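Local coordinates for protein extracellular sialidase/neuraminidase, putative (PDB 2XZI) that acts as a secreted fungal Kdnase of the sialidase family, cleaving terminal deaminated neuraminic acid from glycosides, at residues Arg39-Val44 and Leu352-Phe357; Ala275-Val280 and Gly336-Met341. One frame throughout, in Å; residues are numbered along the deposited sequence.

Contact 1 of 2, residues Arg39-Val44 and Leu352-Phe357; sequences RIPAVV and LVESDF. With KDM (deamino-alpha-neuraminic acid), chain C; KDM (deamino-alpha-neuraminic acid), chain D.
Carboxylate oxygen OE2 of E354 is gripped by two donors of the facing strand: the NE of R39 and the backbone N of I40, each 2.8 Å from it. The I40 N-H arrives on the anti side of OE2 and is nearly straight (164°), whereas R39 NE comes from above the carboxylate plane. R39 adds a second nitrogen side-on, its NH2 meeting the syn lone pair of E354 OE1 at 3.2 Å. Guanidinium and carboxylate planes are turned 59° against each other, in keeping with this approach of NE to OE2. A bend at chi3 of R39 (60°) turns the NE/NH2 edge of the guanidinium to E354, while NH1 and NH2 point to the sugar carboxylate: NH2 lies 2.9 Å from O1A of the chain C deamino-alpha-neuraminic acid and NH1 3.1 Å. I40 CD1 lies over one face of the guanidinium, toward its rim. E354 OE1 also accepts the backbone N of Y338, so the carboxylate is a buried second-shell group that positions R39. Farther along, away from the sugar, P41 CB presses tightly on L352 CB (3.5 Å), and L352 CD1 reaches V43 CB at 3.7 Å. The strands run nearly antiparallel, yet no backbone-to-backbone hydrogen bond joins them, for they belong to different sheets. R39, in the FRIP motif of sialidases, is consistent with the first member of the arginine triad, R245 and R302 probably being the others.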
ATOM      1  N   ARG A  39      -4.806  -8.737  -3.837  1.00  5.00           N
ATOM      2  CA  ARG A  39      -5.269  -7.411  -3.402  1.00  4.95           C
ATOM      3  C   ARG A  39      -4.253  -6.792  -2.459  1.00  4.81           C
ATOM      4  O   ARG A  39      -3.300  -7.451  -2.041  1.00  5.08           O
ATOM      5  CB  ARG A  39      -6.621  -7.532  -2.695  1.00  4.48           C
ATOM      6  CG  ARG A  39      -7.822  -7.741  -3.623  1.00  5.81           C
ATOM      7  CD  ARG A  39      -9.123  -7.262  -2.982  1.00  6.90           C
ATOM      8  NE  ARG A  39      -9.009  -5.845  -2.689  1.00  6.23           N
ATOM      9  CZ  ARG A  39      -9.697  -5.186  -1.770  1.00  6.79           C
ATOM     10  NH1 ARG A  39     -10.623  -5.785  -1.039  1.00  7.83           N
ATOM     11  NH2 ARG A  39      -9.427  -3.896  -1.579  1.00  6.34           N
ATOM     12  N   ILE A  40      -4.459  -5.512  -2.162  1.00  4.55           N
ATOM     13  CA  ILE A  40      -3.723  -4.828  -1.094  1.00  5.05           C
ATOM     14  C   ILE A  40      -2.220  -4.693  -1.397  1.00  4.68           C
ATOM     15  O   ILE A  40      -1.382  -5.269  -0.701  1.00  4.91           O
ATOM     16  CB  ILE A  40      -3.973  -5.473   0.313  1.00  5.27           C
ATOM     17  CG1 ILE A  40      -5.416  -5.996   0.493  1.00  5.04           C
ATOM     18  CG2 ILE A  40      -3.637  -4.480   1.409  1.00  6.29           C
ATOM     19  CD1 ILE A  40      -6.510  -4.980   0.312  1.00  5.20           C
ATOM     20  N   PRO A  41      -1.882  -3.929  -2.450  1.00  4.33           N
ATOM     21  CA  PRO A  41      -0.491  -3.753  -2.895  1.00  4.39           C
ATOM     22  C   PRO A  41       0.376  -2.883  -1.982  1.00  4.48           C
ATOM     23  O   PRO A  41      -0.114  -1.974  -1.301  1.00  5.24           O
ATOM     24  CB  PRO A  41      -0.644  -3.049  -4.248  1.00  4.39           C
ATOM     25  CG  PRO A  41      -1.929  -2.275  -4.091  1.00  4.08           C
ATOM     26  CD  PRO A  41      -2.824  -3.242  -3.354  1.00  4.80           C
ATOM     27  N   ALA A  42       1.671  -3.169  -1.987  1.00  4.19           N
ATOM     28  CA  ALA A  42       2.654  -2.284  -1.373  1.00  4.25           C
ATOM     29  C   ALA A  42       3.913  -2.393  -2.205  1.00  4.17           C
ATOM     30  O   ALA A  42       4.279  -3.499  -2.595  1.00  4.85           O
ATOM     31  CB  ALA A  42       2.936  -2.725   0.032  1.00  4.39           C
ATOM     32  N   VAL A  43       4.605  -1.291  -2.438  1.00  4.79           N
ATOM     33  CA  VAL A  43       5.829  -1.304  -3.253  1.00  4.90           C
ATOM     34  C   VAL A  43       6.881  -0.362  -2.687  1.00  5.48           C
ATOM     35  O   VAL A  43       6.560   0.753  -2.232  1.00  6.18           O
ATOM     36  CB  VAL A  43       5.528  -0.988  -4.752  1.00  5.36           C
ATOM     37  CG1 VAL A  43       5.051   0.467  -4.945  1.00  5.96           C
ATOM     38  CG2 VAL A  43       6.727  -1.320  -5.647  1.00  6.30           C
ATOM     39  N   VAL A  44       8.126  -0.842  -2.686  1.00  5.01           N
ATOM     40  CA  VAL A  44       9.258  -0.005  -2.314  1.00  5.52           C
ATOM     41  C   VAL A  44      10.443  -0.247  -3.222  1.00  4.79           C
ATOM     42  O   VAL A  44      10.619  -1.321  -3.755  1.00  6.34           O
ATOM     43  CB  VAL A  44       9.705  -0.212  -0.836  1.00  5.76           C
ATOM     44  CG1 VAL A  44       8.625   0.310   0.142  1.00  7.51           C
ATOM     45  CG2 VAL A  44      10.086  -1.669  -0.564  1.00  6.70           C
ATOM     46  N   LEU A 352       1.637   0.403  -8.025  1.00  4.75           N
ATOM     47  CA  LEU A 352       0.787  -0.781  -8.060  1.00  4.51           C
ATOM     48  C   LEU A 352      -0.638  -0.330  -7.874  1.00  5.36           C
ATOM     49  O   LEU A 352      -0.909   0.506  -7.019  1.00  5.51           O
ATOM     50  CB  LEU A 352       1.166  -1.756  -6.942  1.00  4.18           C
ATOM     51  CG  LEU A 352       2.503  -2.459  -7.058  1.00  5.25           C
ATOM     52  CD1 LEU A 352       2.770  -3.266  -5.811  1.00  5.83           C
ATOM     53  CD2 LEU A 352       2.589  -3.366  -8.318  1.00  5.68           C
ATOM     54  N   VAL A 353      -1.548  -0.893  -8.670  1.00  4.62           N
ATOM     55  CA  VAL A 353      -2.961  -0.506  -8.634  1.00  4.92           C
ATOM     56  C   VAL A 353      -3.831  -1.755  -8.778  1.00  5.00           C
ATOM     57  O   VAL A 353      -3.632  -2.564  -9.701  1.00  4.80           O
ATOM     58  CB  VAL A 353      -3.334   0.507  -9.768  1.00  4.94           C
ATOM     59  CG1 VAL A 353      -4.734   1.087  -9.532  1.00  5.90           C
ATOM     60  CG2 VAL A 353      -2.302   1.639  -9.884  1.00  7.02           C
ATOM     61  N   GLU A 354      -4.783  -1.911  -7.862  1.00  4.91           N
ATOM     62  CA  GLU A 354      -5.771  -2.975  -7.955  1.00  4.85           C
ATOM     63  C   GLU A 354      -6.647  -2.873  -9.195  1.00  6.20           C
ATOM     64  O   GLU A 354      -6.907  -1.775  -9.705  1.00  5.72           O
ATOM     65  CB  GLU A 354      -6.686  -2.956  -6.729  1.00  4.78           C
ATOM     66  CG  GLU A 354      -5.989  -3.319  -5.441  1.00  4.61           C
ATOM     67  CD  GLU A 354      -6.986  -3.483  -4.278  1.00  4.68           C
ATOM     68  OE1 GLU A 354      -8.014  -2.776  -4.259  1.00  5.23           O
ATOM     69  OE2 GLU A 354      -6.735  -4.302  -3.376  1.00  4.61           O
ATOM     70  N   SER A 355      -7.091  -4.041  -9.651  1.00  6.25           N
ATOM     71  CA  SER A 355      -8.031  -4.167 -10.758  0.60  6.48           C
ATOM     72  C   SER A 355      -9.026  -5.287 -10.446  1.00  7.40           C
ATOM     73  O   SER A 355      -8.693  -6.206  -9.735  1.00  7.52           O
ATOM     74  CB  SER A 355      -7.258  -4.487 -12.031  0.60  7.62           C
ATOM     75  OG  SER A 355      -8.064  -4.313 -13.175  0.60  8.01           O
ATOM     76  N   ASP A 356     -10.220  -5.213 -11.022  1.00  7.08           N
ATOM     77  CA  ASP A 356     -11.313  -6.123 -10.670  1.00  8.04           C
ATOM     78  C   ASP A 356     -12.018  -6.551 -11.927  1.00  8.45           C
ATOM     79  O   ASP A 356     -12.536  -5.720 -12.666  1.00  8.66           O
ATOM     80  CB  ASP A 356     -12.285  -5.376  -9.742  1.00  8.18           C
ATOM     81  CG  ASP A 356     -13.386  -6.267  -9.149  1.00  9.23           C
ATOM     82  OD1 ASP A 356     -13.619  -7.408  -9.598  1.00  8.64           O
ATOM     83  OD2 ASP A 356     -14.049  -5.792  -8.215  1.00 13.27           O
ATOM     84  N   PHE A 357     -12.008  -7.855 -12.182  1.00  8.70           N
ATOM     85  CA  PHE A 357     -12.685  -8.371 -13.367  1.00  9.79           C
ATOM     86  C   PHE A 357     -14.202  -8.227 -13.270  1.00 10.29           C
ATOM     87  O   PHE A 357     -14.871  -8.115 -14.302  1.00 11.26           O
ATOM     88  CB  PHE A 357     -12.298  -9.814 -13.617  1.00  9.80           C
ATOM     89  CG  PHE A 357     -10.961  -9.981 -14.280  1.00  9.65           C
ATOM     90  CD1 PHE A 357      -9.791 -10.056 -13.526  1.00 11.65           C
ATOM     91  CD2 PHE A 357     -10.860 -10.054 -15.674  1.00 11.21           C
ATOM     92  CE1 PHE A 357      -8.544 -10.208 -14.137  1.00 11.11           C
ATOM     93  CE2 PHE A 357      -9.619 -10.202 -16.293  1.00 11.54           C
ATOM     94  CZ  PHE A 357      -8.453 -10.282 -15.521  1.00 11.37           C
TER
HETATM   95  C2  KDM C 500     -11.434  -3.491   2.540  1.00 17.17           C
HETATM   96  C1  KDM C 500     -11.872  -2.668   1.335  1.00 15.48           C
HETATM   97  C3  KDM C 500     -10.165  -4.301   2.210  1.00 15.42           C
HETATM   98  C4  KDM C 500      -9.286  -4.605   3.457  1.00 13.71           C
HETATM   99  C5  KDM C 500      -9.987  -4.392   4.805  1.00 13.09           C
HETATM  100  C6  KDM C 500     -10.538  -2.945   4.867  1.00 15.14           C
HETATM  101  C7  KDM C 500     -11.461  -2.700   6.071  1.00 15.08           C
HETATM  102  C8  KDM C 500     -11.824  -1.208   6.177  1.00 16.09           C
HETATM  103  C9  KDM C 500     -12.776  -0.961   7.334  1.00 16.78           C
HETATM  104  O5  KDM C 500      -9.093  -4.678   5.910  1.00 11.91           O
HETATM  105  O1A KDM C 500     -11.501  -3.033   0.195  1.00 14.82           O
HETATM  106  O1B KDM C 500     -12.601  -1.681   1.593  1.00 15.44           O
HETATM  107  O4  KDM C 500      -8.864  -5.967   3.371  1.00 11.01           O
HETATM  108  O6  KDM C 500     -11.277  -2.564   3.658  1.00 17.01           O
HETATM  109  O7  KDM C 500     -12.653  -3.474   5.908  1.00 13.04           O
HETATM  110  O8  KDM C 500     -10.650  -0.415   6.406  1.00 16.52           O
HETATM  111  O9  KDM C 500     -12.068  -1.258   8.549  1.00 17.94           O
HETATM  112  O2  KDM C 500     -12.533  -4.374   2.797  1.00 17.19           O
HETATM  113  C2  KDM D 501     -17.162  -1.022  -7.341  1.00 26.14           C
HETATM  114  C1  KDM D 501     -16.560   0.229  -6.659  1.00 27.02           C
HETATM  115  C3  KDM D 501     -16.449  -1.330  -8.678  1.00 25.94           C
HETATM  116  C4  KDM D 501     -15.017  -1.856  -8.443  1.00 24.74           C
HETATM  117  C5  KDM D 501     -15.001  -3.002  -7.418  1.00 23.86           C
HETATM  118  C6  KDM D 501     -15.730  -2.588  -6.120  1.00 25.43           C
HETATM  119  C7  KDM D 501     -15.883  -3.600  -4.964  1.00 27.17           C
HETATM  120  C8  KDM D 501     -16.611  -2.938  -3.763  1.00 28.91           C
HETATM  121  C9  KDM D 501     -16.885  -3.885  -2.573  1.00 30.43           C
HETATM  122  O5  KDM D 501     -13.647  -3.375  -7.116  1.00 20.17           O
HETATM  123  O1A KDM D 501     -16.429   0.195  -5.411  1.00 27.01           O
HETATM  124  O1B KDM D 501     -16.244   1.192  -7.396  1.00 25.26           O
HETATM  125  O4  KDM D 501     -14.483  -2.299  -9.696  1.00 23.96           O
HETATM  126  O6  KDM D 501     -17.089  -2.181  -6.476  1.00 26.05           O
HETATM  127  O7  KDM D 501     -16.623  -4.747  -5.408  1.00 26.53           O
HETATM  128  O8  KDM D 501     -15.870  -1.798  -3.307  1.00 28.51           O
HETATM  129  O9  KDM D 501     -15.872  -4.892  -2.451  1.00 31.75           O
HETATM  130  O2  KDM D 501     -18.552  -0.793  -7.612  1.00 28.29           O

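Contact 2 of 2, residues Ala275-Val280 and Gly336-Met341; sequences ACQGSV and GGYSSM. With KDM (deamino-alpha-neuraminic acid), chain C.
Q277 lays its aliphatic stem on the ring of Y338 where two neighbouring blades of the sialidase beta-propeller meet. Its CB sits almost over the ring centre, 3.4 Å from the centroid and 10° off the normal, a CH-pi contact. CG, anti to the backbone N (chi1 178°), lies above the rim of the ring, nearest CD2 (3.7 Å). At chi2 the chain bends, turning the terminal amide to within 10° of the ring plane and against the backbone of S339. There OE1 accepts the S339 N-H at 2.8 Å, and NE2 donates to S339 O at 2.8 Å, the latter within the carbonyl plane. The side-chain amide thus pairs with both polar backbone groups of one residue, much as a neighbouring strand would; NE2 also donates to P187 O in a loop. On the Y338 ring, C276 SG approaches obliquely, 3.7 Å from CD1, while the hydroxyl end reaches the bound deamino-alpha-neuraminic acid and hydrogen-bonds E229, consistent with the tyrosine-glutamate nucleophile pair of other sialidases. Farther along the blades, the M341 methyl CE abuts the backbone O of S279. A water bridges the two segments, donating to Q277 O and G337 O and accepting from S339 OG. That same S339 OG receives a hydrogen bond from the hydroxyl of S279, with OG to OG at 2.9 Å.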
ATOM      1  N   ALA A 275     -14.253   6.155   0.088  1.00  7.68           N
ATOM      2  CA  ALA A 275     -13.936   5.290   1.230  1.00  8.02           C
ATOM      3  C   ALA A 275     -13.111   4.092   0.733  1.00  7.83           C
ATOM      4  O   ALA A 275     -13.575   2.944   0.675  1.00  8.57           O
ATOM      5  CB  ALA A 275     -15.218   4.843   1.981  1.00  8.16           C
ATOM      6  N   CYS A 276     -11.874   4.397   0.346  1.00  6.89           N
ATOM      7  CA  CYS A 276     -10.937   3.406  -0.172  1.00  6.10           C
ATOM      8  C   CYS A 276      -9.531   3.853   0.255  1.00  5.47           C
ATOM      9  O   CYS A 276      -9.315   5.010   0.564  1.00  6.47           O
ATOM     10  CB  CYS A 276     -11.050   3.307  -1.709  1.00  5.78           C
ATOM     11  SG  CYS A 276     -10.046   2.036  -2.507  1.00  7.76           S
ATOM     12  N   GLN A 277      -8.582   2.935   0.283  1.00  5.20           N
ATOM     13  CA  GLN A 277      -7.193   3.279   0.543  1.00  5.15           C
ATOM     14  C   GLN A 277      -6.616   4.159  -0.585  1.00  4.75           C
ATOM     15  O   GLN A 277      -7.083   4.119  -1.719  1.00  4.85           O
ATOM     16  CB  GLN A 277      -6.423   1.972   0.759  1.00  5.51           C
ATOM     17  CG  GLN A 277      -4.917   2.084   1.004  1.00  5.81           C
ATOM     18  CD  GLN A 277      -4.075   2.013  -0.263  1.00  4.86           C
ATOM     19  OE1 GLN A 277      -4.567   2.221  -1.373  1.00  5.30           O
ATOM     20  NE2 GLN A 277      -2.792   1.695  -0.105  1.00  6.59           N
ATOM     21  N   GLY A 278      -5.624   4.977  -0.249  1.00  4.37           N
ATOM     22  CA  GLY A 278      -4.867   5.752  -1.227  1.00  5.10           C
ATOM     23  C   GLY A 278      -3.389   5.605  -0.921  1.00  4.97           C
ATOM     24  O   GLY A 278      -3.007   4.846  -0.009  1.00  5.70           O
ATOM     25  N   SER A 279      -2.558   6.329  -1.680  1.00  4.55           N
ATOM     26  CA  SER A 279      -1.116   6.318  -1.480  1.00  5.16           C
ATOM     27  C   SER A 279      -0.556   7.726  -1.686  1.00  5.28           C
ATOM     28  O   SER A 279      -1.140   8.538  -2.418  1.00  4.57           O
ATOM     29  CB  SER A 279      -0.431   5.257  -2.370  1.00  5.31           C
ATOM     30  OG  SER A 279      -0.725   5.454  -3.759  1.00  6.12           O
ATOM     31  N   VAL A 280       0.578   7.996  -1.043  1.00  4.75           N
ATOM     32  CA  VAL A 280       1.210   9.308  -1.091  1.00  5.37           C
ATOM     33  C   VAL A 280       2.734   9.087  -1.117  1.00  5.58           C
ATOM     34  O   VAL A 280       3.213   8.081  -0.597  1.00  5.74           O
ATOM     35  CB  VAL A 280       0.786  10.178   0.131  1.00  4.53           C
ATOM     36  CG1 VAL A 280       1.391   9.636   1.456  1.00  5.56           C
ATOM     37  CG2 VAL A 280       1.140  11.655  -0.098  1.00  5.44           C
ATOM     38  N   GLY A 336      -8.891  -0.080 -10.658  1.00  7.13           N
ATOM     39  CA  GLY A 336      -9.296   0.830  -9.619  1.00  7.10           C
ATOM     40  C   GLY A 336      -9.390   0.157  -8.280  1.00  6.36           C
ATOM     41  O   GLY A 336      -9.937  -0.931  -8.159  1.00  6.93           O
ATOM     42  N   GLY A 337      -8.853   0.823  -7.272  1.00  6.16           N
ATOM     43  CA  GLY A 337      -8.919   0.351  -5.896  1.00  6.07           C
ATOM     44  C   GLY A 337      -7.700   0.845  -5.142  1.00  5.37           C
ATOM     45  O   GLY A 337      -7.232   1.981  -5.359  1.00  6.12           O
ATOM     46  N   TYR A 338      -7.174  -0.023  -4.272  1.00  5.16           N
ATOM     47  CA  TYR A 338      -5.972   0.298  -3.475  1.00  5.09           C
ATOM     48  C   TYR A 338      -4.752   0.483  -4.371  1.00  4.92           C
ATOM     49  O   TYR A 338      -4.675  -0.081  -5.471  1.00  4.93           O
ATOM     50  CB  TYR A 338      -5.655  -0.829  -2.488  1.00  4.83           C
ATOM     51  CG  TYR A 338      -6.561  -0.966  -1.282  1.00  5.00           C
ATOM     52  CD1 TYR A 338      -7.953  -0.796  -1.363  1.00  5.29           C
ATOM     53  CD2 TYR A 338      -6.012  -1.330  -0.049  1.00  5.81           C
ATOM     54  CE1 TYR A 338      -8.765  -0.965  -0.216  1.00  6.37           C
ATOM     55  CE2 TYR A 338      -6.796  -1.478   1.069  1.00  5.42           C
ATOM     56  CZ  TYR A 338      -8.167  -1.291   0.986  1.00  5.74           C
ATOM     57  OH  TYR A 338      -8.951  -1.470   2.113  1.00  6.98           O
ATOM     58  N   SER A 339      -3.783   1.266  -3.901  1.00  4.59           N
ATOM     59  CA  SER A 339      -2.600   1.566  -4.689  1.00  4.21           C
ATOM     60  C   SER A 339      -1.386   1.784  -3.801  1.00  4.48           C
ATOM     61  O   SER A 339      -1.513   1.987  -2.592  1.00  4.53           O
ATOM     62  CB  SER A 339      -2.849   2.814  -5.544  1.00  5.48           C
ATOM     63  OG  SER A 339      -3.002   3.950  -4.700  1.00  5.40           O
ATOM     64  N   SER A 340      -0.206   1.748  -4.424  1.00  3.94           N
ATOM     65  CA  SER A 340       1.060   2.008  -3.742  1.00  4.40           C
ATOM     66  C   SER A 340       2.031   2.614  -4.734  1.00  4.68           C
ATOM     67  O   SER A 340       2.065   2.195  -5.892  1.00  5.08           O
ATOM     68  CB  SER A 340       1.633   0.715  -3.157  1.00  4.42           C
ATOM     69  OG  SER A 340       2.770   0.966  -2.345  1.00  5.47           O
ATOM     70  N   MET A 341       2.800   3.607  -4.288  1.00  4.61           N
ATOM     71  CA  MET A 341       3.801   4.230  -5.149  1.00  5.80           C
ATOM     72  C   MET A 341       5.199   4.245  -4.553  1.00  5.75           C
ATOM     73  O   MET A 341       5.380   4.379  -3.336  1.00  6.09           O
ATOM     74  CB  MET A 341       3.435   5.696  -5.460  1.00  5.60           C
ATOM     75  CG  MET A 341       2.136   5.880  -6.222  1.00  7.06           C
ATOM     76  SD  MET A 341       1.839   7.625  -6.545  1.00  6.25           S
ATOM     77  CE  MET A 341       1.430   8.240  -4.896  1.00  5.80           C
TER
HETATM   78  C2  KDM C 500     -11.434  -3.491   2.540  1.00 17.17           C
HETATM   79  C1  KDM C 500     -11.872  -2.668   1.335  1.00 15.48           C
HETATM   80  C3  KDM C 500     -10.165  -4.301   2.210  1.00 15.42           C
HETATM   81  C4  KDM C 500      -9.286  -4.605   3.457  1.00 13.71           C
HETATM   82  C5  KDM C 500      -9.987  -4.392   4.805  1.00 13.09           C
HETATM   83  C6  KDM C 500     -10.538  -2.945   4.867  1.00 15.14           C
HETATM   84  C7  KDM C 500     -11.461  -2.700   6.071  1.00 15.08           C
HETATM   85  C8  KDM C 500     -11.824  -1.208   6.177  1.00 16.09           C
HETATM   86  C9  KDM C 500     -12.776  -0.961   7.334  1.00 16.78           C
HETATM   87  O5  KDM C 500      -9.093  -4.678   5.910  1.00 11.91           O
HETATM   88  O1A KDM C 500     -11.501  -3.033   0.195  1.00 14.82           O
HETATM   89  O1B KDM C 500     -12.601  -1.681   1.593  1.00 15.44           O
HETATM   90  O4  KDM C 500      -8.864  -5.967   3.371  1.00 11.01           O
HETATM   91  O6  KDM C 500     -11.277  -2.564   3.658  1.00 17.01           O
HETATM   92  O7  KDM C 500     -12.653  -3.474   5.908  1.00 13.04           O
HETATM   93  O8  KDM C 500     -10.650  -0.415   6.406  1.00 16.52           O
HETATM   94  O9  KDM C 500     -12.068  -1.258   8.549  1.00 17.94           O
HETATM   95  O2  KDM C 500     -12.533  -4.374   2.797  1.00 17.19           O
HETATM   96  O   HOH W   1      -5.779   4.008  -4.193  1.00  5.75           O
HETATM   97  O   HOH W   2       3.095   5.646  -2.104  1.00 10.76           O

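Strands 349-356 and 334-343 are neighbours in one antiparallel sheet, so contacts 1 and 2 lie on the two faces of a single blade, each facing a different neighbour; their centres are 8 Å apart. Probable backbone hydrogen bonds link them, with E354 O 2.8 Å from G336 N and L352 N 2.8 Å from S340 O. In sequence, contact 2 is nested within the loop that contact 1 closes between the blade of strands 37-45 to 92-93 and the blade that holds 349-356, which strand 12-18 from the start of the chain completes. Both reach the chain C sugar, Y338 OH standing 3.0 Å from its ring oxygen O6. R39 NH2 also packs 3.3 Å from Y338 CE1, a cation-pi pairing.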